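Local coordinates for toxin coregulated pilin (PDB 3HRV), which forms the major subunit of the toxin-coregulated pilus, a type IV pilus essential for Vibrio cholerae aggregation and for colonization of the host small intestine, at residues D149-G153 and H174-T180; F124-V129 and G153-S159; A85-F89 and F101-V105. All coordinates share one frame; numbering follows the deposited sequence.

Interaction 1 (D149-G153 and H174-T180); sequences DAATG and HVEKLCT
The methyl group of Ala150 sits over one face of the His174 imidazole, its CB 3.6 Å from the ring centroid and only 12° off the ring normal, a well-centred CH-pi contact. The backbone of Ala151 meets the CD2-NE2 side of the same ring at a slant, with Ala151 N 3.6 Å from His174 CD2. Beyond the two segments, ND1 of His174 is hydrogen-bonded to the backbone N of Asn168, which holds the imidazole in place against the 149-153 loop. One turn further along the helix, Lys177 bends at chi2, chi3 and chi4, curling its chain back so that Lys177 NZ donates to Ala151 O (3.1 Å) on a lone pair in the carbonyl plane. Gly153 then comes in against the helix end: its CA directs an almost straight C-H at Lys177 O (3.2 Å), and its carbonyl oxygen accepts a weak bond from Cys179 N (3.0 Å). Two waters complete the seam, one donating to Ala150 O and His174 O, the other to Gly153 O and Thr180 O. Thr180 adds CG2, 3.4 Å from Thr152 O. The helix ends here in a type II beta turn, Lys177 to Thr180, and Cys179 within it is disulfide-bonded to Cys113 of helix 110-120, the C-terminal disulfide loop of a type IV pilin.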
loop_
_atom_site.group_PDB
_atom_site.type_symbol
_atom_site.label_atom_id
_atom_site.label_comp_id
_atom_site.label_asym_id
_atom_site.label_seq_id
_atom_site.Cartn_x
_atom_site.Cartn_y
_atom_site.Cartn_z
ATOM N N ASP A 149 -2.386 -6.413 -13.503
ATOM C CA ASP A 149 -1.815 -7.496 -14.295
ATOM C C ASP A 149 -0.774 -8.173 -13.412
ATOM O O ASP A 149 0.428 -7.946 -13.553
ATOM C CB ASP A 149 -1.149 -6.969 -15.565
ATOM C CG ASP A 149 -0.830 -8.079 -16.554
ATOM O OD1 ASP A 149 -0.821 -9.257 -16.137
ATOM O OD2 ASP A 149 -0.584 -7.777 -17.741
ATOM N N ALA A 150 -1.254 -8.999 -12.490
ATOM C CA ALA A 150 -0.385 -9.703 -11.559
ATOM C C ALA A 150 0.628 -10.606 -12.251
ATOM O O ALA A 150 1.625 -10.999 -11.651
ATOM C CB ALA A 150 -1.225 -10.513 -10.582
ATOM N N ALA A 151 0.382 -10.934 -13.514
ATOM C CA ALA A 151 1.301 -11.794 -14.250
ATOM C C ALA A 151 2.667 -11.128 -14.401
ATOM O O ALA A 151 3.683 -11.807 -14.547
ATOM C CB ALA A 151 0.725 -12.130 -15.621
ATOM N N THR A 152 2.689 -9.797 -14.364
ATOM C CA THR A 152 3.939 -9.054 -14.492
ATOM C C THR A 152 4.650 -8.950 -13.145
ATOM O O THR A 152 5.853 -8.686 -13.087
ATOM C CB THR A 152 3.695 -7.627 -15.022
ATOM O OG1 THR A 152 2.943 -6.880 -14.060
ATOM C CG2 THR A 152 2.930 -7.672 -16.340
ATOM N N GLY A 153 3.896 -9.152 -12.068
ATOM C CA GLY A 153 4.465 -9.082 -10.731
ATOM C C GLY A 153 4.984 -7.702 -10.366
ATOM O O GLY A 153 5.679 -7.537 -9.363
ATOM N N HIS A 174 1.898 -15.859 -11.322
ATOM C CA HIS A 174 1.716 -14.757 -10.380
ATOM C C HIS A 174 2.656 -14.938 -9.193
ATOM O O HIS A 174 3.313 -13.994 -8.756
ATOM C CB HIS A 174 0.271 -14.706 -9.861
ATOM C CG HIS A 174 -0.735 -14.266 -10.878
ATOM N ND1 HIS A 174 -2.039 -13.967 -10.549
ATOM C CD2 HIS A 174 -0.632 -14.080 -12.217
ATOM C CE1 HIS A 174 -2.697 -13.615 -11.640
ATOM N NE2 HIS A 174 -1.865 -13.675 -12.665
ATOM N N VAL A 175 2.716 -16.162 -8.679
ATOM C CA VAL A 175 3.561 -16.465 -7.532
ATOM C C VAL A 175 5.041 -16.227 -7.796
ATOM O O VAL A 175 5.730 -15.623 -6.978
ATOM C CB VAL A 175 3.376 -17.929 -7.075
ATOM C CG1 VAL A 175 4.324 -18.241 -5.924
ATOM C CG2 VAL A 175 1.942 -18.158 -6.646
ATOM N N GLU A 176 5.564 -16.787 -9.026
ATOM C CA GLU A 176 6.969 -16.541 -9.324
ATOM C C GLU A 176 7.312 -15.096 -9.672
ATOM O O GLU A 176 8.394 -14.624 -9.341
ATOM C CB GLU A 176 7.447 -17.464 -10.448
ATOM C CG GLU A 176 6.466 -17.559 -11.605
ATOM C CD GLU A 176 7.076 -18.181 -12.845
ATOM O OE1 GLU A 176 8.015 -17.576 -13.406
ATOM O OE2 GLU A 176 6.621 -19.267 -13.261
ATOM N N LYS A 177 6.450 -14.411 -10.377
ATOM C CA LYS A 177 6.759 -13.061 -10.843
ATOM C C LYS A 177 6.553 -11.972 -9.798
ATOM O O LYS A 177 7.023 -10.852 -9.972
ATOM C CB LYS A 177 5.926 -12.730 -12.084
ATOM C CG LYS A 177 6.264 -13.580 -13.298
ATOM C CD LYS A 177 7.624 -13.225 -13.872
ATOM C CE LYS A 177 7.602 -11.856 -14.526
ATOM N NZ LYS A 177 6.592 -11.792 -15.618
ATOM N N LEU A 178 5.860 -12.298 -8.713
ATOM C CA LEU A 178 5.593 -11.320 -7.660
ATOM C C LEU A 178 6.857 -10.607 -7.184
ATOM O O LEU A 178 7.837 -11.243 -6.785
ATOM C CB LEU A 178 4.914 -11.996 -6.468
ATOM C CG LEU A 178 4.562 -11.099 -5.279
ATOM C CD1 LEU A 178 3.646 -9.962 -5.720
ATOM C CD2 LEU A 178 3.890 -11.946 -4.213
ATOM N N CYS A 179 6.816 -9.279 -7.221
ATOM C CA CYS A 179 7.935 -8.446 -6.794
ATOM C C CYS A 179 9.218 -8.692 -7.578
ATOM O O CYS A 179 10.313 -8.538 -7.045
ATOM C CB CYS A 179 8.210 -8.657 -5.309
ATOM S SG CYS A 179 6.798 -8.343 -4.205
ATOM N N THR A 180 9.087 -9.065 -8.845
ATOM C CA THR A 180 10.266 -9.308 -9.665
ATOM C C THR A 180 11.010 -8.000 -9.880
ATOM O O THR A 180 10.396 -6.931 -9.944
ATOM C CB THR A 180 9.894 -9.893 -11.046
ATOM O OG1 THR A 180 11.083 -10.060 -11.825
ATOM C CG2 THR A 180 8.936 -8.965 -11.791
HETATM O O HOH W 1 2.510 -11.278 -9.093
HETATM O O HOH W 2 7.992 -6.005 -8.932
#

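Interaction 2 (F124-V129 and G153-S159)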
loop_
_atom_site.group_PDB
_atom_site.type_symbol
_atom_site.label_atom_id
_atom_site.label_comp_id
_atom_site.label_asym_id
_atom_site.label_seq_id
_atom_site.Cartn_x
_atom_site.Cartn_y
_atom_site.Cartn_z
ATOM N N PHE A 124 -6.616 -5.358 1.348
ATOM C CA PHE A 124 -6.627 -4.203 0.450
ATOM C C PHE A 124 -7.115 -4.496 -0.962
ATOM O O PHE A 124 -6.663 -5.440 -1.602
ATOM C CB PHE A 124 -5.225 -3.593 0.346
ATOM C CG PHE A 124 -4.719 -3.010 1.630
ATOM C CD1 PHE A 124 -3.959 -3.778 2.507
ATOM C CD2 PHE A 124 -5.014 -1.694 1.970
ATOM C CE1 PHE A 124 -3.504 -3.239 3.706
ATOM C CE2 PHE A 124 -4.563 -1.147 3.166
ATOM C CZ PHE A 124 -3.807 -1.923 4.035
ATOM N N PRO A 125 -8.039 -3.698 -1.472
ATOM C CA PRO A 125 -8.532 -3.930 -2.831
ATOM C C PRO A 125 -7.422 -3.442 -3.968
ATOM O O PRO A 125 -7.457 -3.836 -5.134
ATOM C CB PRO A 125 -9.977 -3.431 -2.760
ATOM C CG PRO A 125 -9.928 -2.376 -1.713
ATOM C CD PRO A 125 -9.037 -2.982 -0.661
ATOM N N PHE A 126 -6.581 -2.641 -3.515
ATOM C CA PHE A 126 -5.589 -2.089 -4.439
ATOM C C PHE A 126 -4.160 -2.375 -3.963
ATOM O O PHE A 126 -3.833 -2.142 -2.799
ATOM C CB PHE A 126 -5.802 -0.573 -4.542
ATOM C CG PHE A 126 -4.882 0.123 -5.510
ATOM C CD1 PHE A 126 -5.231 0.257 -6.852
ATOM C CD2 PHE A 126 -3.682 0.680 -5.072
ATOM C CE1 PHE A 126 -4.399 0.941 -7.743
ATOM C CE2 PHE A 126 -2.844 1.364 -5.954
ATOM C CZ PHE A 126 -3.205 1.495 -7.292
ATOM N N ILE A 127 -3.322 -2.890 -4.857
ATOM C CA ILE A 127 -1.927 -3.183 -4.531
ATOM C C ILE A 127 -1.042 -2.784 -5.704
ATOM O O ILE A 127 -1.269 -3.211 -6.835
ATOM C CB ILE A 127 -1.703 -4.680 -4.248
ATOM C CG1 ILE A 127 -2.605 -5.137 -3.100
ATOM C CG2 ILE A 127 -0.236 -4.920 -3.894
ATOM C CD1 ILE A 127 -2.496 -6.618 -2.786
ATOM N N ASN A 128 -0.035 -1.963 -5.426
ATOM C CA ASN A 128 0.887 -1.490 -6.454
ATOM C C ASN A 128 2.314 -1.722 -5.963
ATOM O O ASN A 128 2.728 -1.148 -4.954
ATOM C CB ASN A 128 0.654 0.005 -6.707
ATOM C CG ASN A 128 1.409 0.524 -7.918
ATOM O OD1 ASN A 128 2.468 0.009 -8.271
ATOM N ND2 ASN A 128 0.876 1.566 -8.547
ATOM N N VAL A 129 3.056 -2.568 -6.675
ATOM C CA VAL A 129 4.438 -2.890 -6.309
ATOM C C VAL A 129 5.399 -2.097 -7.182
ATOM O O VAL A 129 5.379 -2.219 -8.405
ATOM C CB VAL A 129 4.723 -4.395 -6.490
ATOM C CG1 VAL A 129 6.162 -4.705 -6.098
ATOM C CG2 VAL A 129 3.751 -5.209 -5.645
ATOM N N GLY A 153 3.896 -9.152 -12.068
ATOM C CA GLY A 153 4.465 -9.082 -10.731
ATOM C C GLY A 153 4.984 -7.702 -10.366
ATOM O O GLY A 153 5.679 -7.537 -9.363
ATOM N N ALA A 154 4.640 -6.708 -11.178
ATOM C CA ALA A 154 5.084 -5.337 -10.952
ATOM C C ALA A 154 3.951 -4.358 -11.237
ATOM O O ALA A 154 3.030 -4.664 -11.999
ATOM C CB ALA A 154 6.279 -5.027 -11.846
ATOM N N GLY A 155 4.032 -3.177 -10.632
ATOM C CA GLY A 155 2.999 -2.179 -10.829
ATOM C C GLY A 155 1.721 -2.588 -10.129
ATOM O O GLY A 155 1.754 -3.267 -9.099
ATOM N N VAL A 156 0.586 -2.179 -10.682
ATOM C CA VAL A 156 -0.699 -2.525 -10.097
ATOM C C VAL A 156 -0.965 -4.005 -10.342
ATOM O O VAL A 156 -1.117 -4.436 -11.486
ATOM C CB VAL A 156 -1.830 -1.676 -10.715
ATOM C CG1 VAL A 156 -3.172 -2.088 -10.140
ATOM C CG2 VAL A 156 -1.568 -0.203 -10.442
ATOM N N ILE A 157 -1.002 -4.785 -9.264
ATOM C CA ILE A 157 -1.244 -6.218 -9.379
ATOM C C ILE A 157 -2.583 -6.613 -8.767
ATOM O O ILE A 157 -2.920 -7.791 -8.693
ATOM C CB ILE A 157 -0.109 -7.043 -8.723
ATOM C CG1 ILE A 157 -0.014 -6.726 -7.231
ATOM C CG2 ILE A 157 1.211 -6.747 -9.423
ATOM C CD1 ILE A 157 1.001 -7.598 -6.491
ATOM N N LYS A 158 -3.337 -5.613 -8.322
ATOM C CA LYS A 158 -4.661 -5.838 -7.752
ATOM C C LYS A 158 -5.418 -4.515 -7.734
ATOM O O LYS A 158 -4.894 -3.504 -7.274
ATOM C CB LYS A 158 -4.566 -6.396 -6.323
ATOM C CG LYS A 158 -5.917 -6.805 -5.738
ATOM C CD LYS A 158 -5.807 -7.284 -4.293
ATOM C CE LYS A 158 -7.184 -7.590 -3.714
ATOM N NZ LYS A 158 -7.121 -8.059 -2.298
ATOM N N SER A 159 -6.641 -4.521 -8.258
ATOM C CA SER A 159 -7.475 -3.319 -8.284
ATOM C C SER A 159 -8.905 -3.730 -8.612
ATOM O O SER A 159 -9.149 -4.858 -9.046
ATOM C CB SER A 159 -6.976 -2.329 -9.337
ATOM O OG SER A 159 -7.502 -2.636 -10.617
#
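Lys158 runs fully extended from the strand to the start of segment 124-129, and each part of its chain meets something there. Lys158 CB lies against CB and CG1 of Ile127; Lys158 CG passes Pro125 O at 3.4 Å; Lys158 CD packs on Ile127 CD1 (3.7 Å); Lys158 CE comes close to Phe124 O. At the tip, Lys158 NZ donates to that same Phe124 O (2.7 Å), from 36° above the carbonyl plane, and a second bond to Gly121 O shares the load, so the ammonium is held by two main-chain carbonyls. With the Lys158 chi1 at -173°, CG is anti to the residue's own N, and the extended chain crosses the Ile127 side chain at a slant on its way to Phe124.

The main chains form an antiparallel pair, the 155-158 strand lying at the edge of the pilin sheet beside 126-131. Ile127 N bonds to Lys158 O and Ile157 N to Ile127 O, while Val129 N donates to Gly155 O and Gly155 N to Val129 O, each at 2.8 Å. A classic beta bulge interrupts the register: Ile157 and Lys158 both stand opposite Ile127, after which Asn128 pairs with Val156.

The Ile157 side chain touches Val117 of helix 110-120; its CG1 rests on Ile127 CG2 and Ile157 CD1 on Val129 CG2 (3.7 Å). Phe126 and Val156 lie on the opposite side of the sheet, meeting at about a right angle with Phe126 CZ 3.9 Å from Val156 CG2. Asn128 ND2 also approaches Val156 CG2 (3.6 Å), but its hydrogen bond goes to Leu140 O, in the loop that leads on to segment 153-159.

Interaction 3 (A85-F89 and F101-V105); sequences AMGIF and FAITV
Phe101 places its CA 3.0 Å from Phe89 O, a short C-H...O contact, while its ring meets Ile88 CG2 at a slant, touches Tyr50 and packs on helix 24-44. Ala102 then forms a hydrogen-bonded pair with Phe89: Ala102 N reaches Phe89 O at 2.7 Å, and Phe89 N returns a bond to Ala102 O, both donors lying in the plane of the accepting carbonyl. Ile103 faces Ile88 in the non-hydrogen-bonded pair that follows. Both side chains leave the sheet on the side where helix 24-44 lies, each touching Val36, and Ile103 CG2 also meets Met86 SD at 3.9 Å.

Thr104 is set against Gly87. Thr104 N gives the straightest bond of the contact to Gly87 O (2.7 Å, N-H...O 169°), and Gly87 N donates more loosely to Thr104 O (3.3 Å). The threonine's chi1 of 57° brings OG1 over the backbone of Gly87, which has no side chain, with Thr104 OG1 3.2 Å from Gly87 O, and leaves Thr104 CG2 to pack obliquely on the Phe89 ring, 3.8 Å from Phe89 CD1. Val105 ends the walk with CG2 beside Met86 SD, the two side chains lying next to each other and pointing the same way.

The main chains of Gly87 and Phe89 are thus paired with those of Thr104 and Ala102, while Phe101, Ile103 and Val105 turn their main-chain bonds to strand 185-191. The side chains on both faces, nearly all apolar, are buried; the hairpin is therefore joined by backbone bonds across and by hydrophobic cover above and below.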
loop_
_atom_site.group_PDB
_atom_site.type_symbol
_atom_site.label_atom_id
_atom_site.label_comp_id
_atom_site.label_asym_id
_atom_site.label_seq_id
_atom_site.Cartn_x
_atom_site.Cartn_y
_atom_site.Cartn_z
ATOM N N ALA A 85 8.225 6.110 9.520
ATOM C CA ALA A 85 6.799 6.076 9.242
ATOM C C ALA A 85 6.464 5.589 7.840
ATOM O O ALA A 85 7.184 5.868 6.882
ATOM C CB ALA A 85 6.203 7.463 9.457
ATOM N N MET A 86 5.378 4.834 7.729
ATOM C CA MET A 86 4.938 4.389 6.422
ATOM C C MET A 86 4.341 5.670 5.866
ATOM O O MET A 86 4.044 6.635 6.623
ATOM C CB MET A 86 3.849 3.319 6.538
ATOM C CG MET A 86 4.297 2.042 7.229
ATOM S SD MET A 86 2.991 0.798 7.304
ATOM C CE MET A 86 2.007 1.407 8.676
ATOM N N GLY A 87 4.294 5.800 4.551
ATOM C CA GLY A 87 3.712 6.999 3.989
ATOM C C GLY A 87 2.263 6.724 3.647
ATOM O O GLY A 87 1.885 5.575 3.429
ATOM N N ILE A 88 1.441 7.767 3.635
ATOM C CA ILE A 88 0.042 7.611 3.267
ATOM C C ILE A 88 -0.233 8.632 2.177
ATOM O O ILE A 88 -0.172 9.839 2.417
ATOM C CB ILE A 88 -0.913 7.863 4.453
ATOM C CG1 ILE A 88 -0.583 6.903 5.601
ATOM C CG2 ILE A 88 -2.363 7.653 4.004
ATOM C CD1 ILE A 88 -1.395 7.153 6.855
ATOM N N PHE A 89 -0.503 8.135 0.974
ATOM C CA PHE A 89 -0.786 8.984 -0.176
ATOM C C PHE A 89 -2.260 8.973 -0.525
ATOM O O PHE A 89 -2.898 7.922 -0.533
ATOM C CB PHE A 89 -0.046 8.500 -1.426
ATOM C CG PHE A 89 1.403 8.879 -1.484
ATOM C CD1 PHE A 89 2.377 8.044 -0.948
ATOM C CD2 PHE A 89 1.796 10.053 -2.115
ATOM C CE1 PHE A 89 3.729 8.375 -1.046
ATOM C CE2 PHE A 89 3.142 10.392 -2.217
ATOM C CZ PHE A 89 4.110 9.552 -1.684
ATOM N N PHE A 101 -6.795 6.255 -1.006
ATOM C CA PHE A 101 -5.523 6.454 -0.327
ATOM C C PHE A 101 -4.721 5.172 -0.394
ATOM O O PHE A 101 -5.275 4.094 -0.575
ATOM C CB PHE A 101 -5.740 6.850 1.142
ATOM C CG PHE A 101 -6.259 5.733 2.004
ATOM C CD1 PHE A 101 -5.380 4.912 2.706
ATOM C CD2 PHE A 101 -7.626 5.484 2.096
ATOM C CE1 PHE A 101 -5.854 3.860 3.482
ATOM C CE2 PHE A 101 -8.113 4.433 2.871
ATOM C CZ PHE A 101 -7.225 3.618 3.566
ATOM N N ALA A 102 -3.408 5.295 -0.256
ATOM C CA ALA A 102 -2.539 4.130 -0.285
ATOM C C ALA A 102 -1.473 4.265 0.793
ATOM O O ALA A 102 -0.878 5.330 0.966
ATOM C CB ALA A 102 -1.883 3.989 -1.656
ATOM N N ILE A 103 -1.258 3.184 1.531
ATOM C CA ILE A 103 -0.244 3.167 2.572
ATOM C C ILE A 103 0.983 2.553 1.918
ATOM O O ILE A 103 0.924 1.443 1.382
ATOM C CB ILE A 103 -0.682 2.303 3.762
ATOM C CG1 ILE A 103 -2.045 2.780 4.265
ATOM C CG2 ILE A 103 0.357 2.392 4.880
ATOM C CD1 ILE A 103 -2.700 1.838 5.236
ATOM N N THR A 104 2.092 3.278 1.953
ATOM C CA THR A 104 3.307 2.789 1.328
ATOM C C THR A 104 4.302 2.192 2.315
ATOM O O THR A 104 4.649 2.806 3.322
ATOM C CB THR A 104 3.994 3.905 0.513
ATOM O OG1 THR A 104 4.274 5.027 1.359
ATOM C CG2 THR A 104 3.083 4.357 -0.627
ATOM N N VAL A 105 4.742 0.978 2.004
ATOM C CA VAL A 105 5.701 0.251 2.822
ATOM C C VAL A 105 6.921 0.024 1.942
ATOM O O VAL A 105 6.912 -0.852 1.070
ATOM C CB VAL A 105 5.132 -1.115 3.266
ATOM C CG1 VAL A 105 6.079 -1.783 4.254
ATOM C CG2 VAL A 105 3.753 -0.921 3.896
#

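Overall arrangement
Interactions 2 and 3 belong to the same antiparallel sheet, at its two outer strand pairs: 87-93 with 100-108 and 126-131 with 155-158, with strand 185-191 between. They meet where Phe124 packs on Ile103. Interaction 3 is wholly buried and regular; interaction 2, also largely buried, has a bulge and a lysine anchored on main-chain carbonyls. Interaction 1 is only partly buried, its centre about 16 Å from the centre of the chain, and joins a loop to a helix end mainly through a lysine bond, a weak backbone bond, a histidine face and bridging waters. It shares Gly153 with interaction 2, and Leu178 packs on Ile157, whereas the nearest atoms of interactions 1 and 3 are about 9 Å apart.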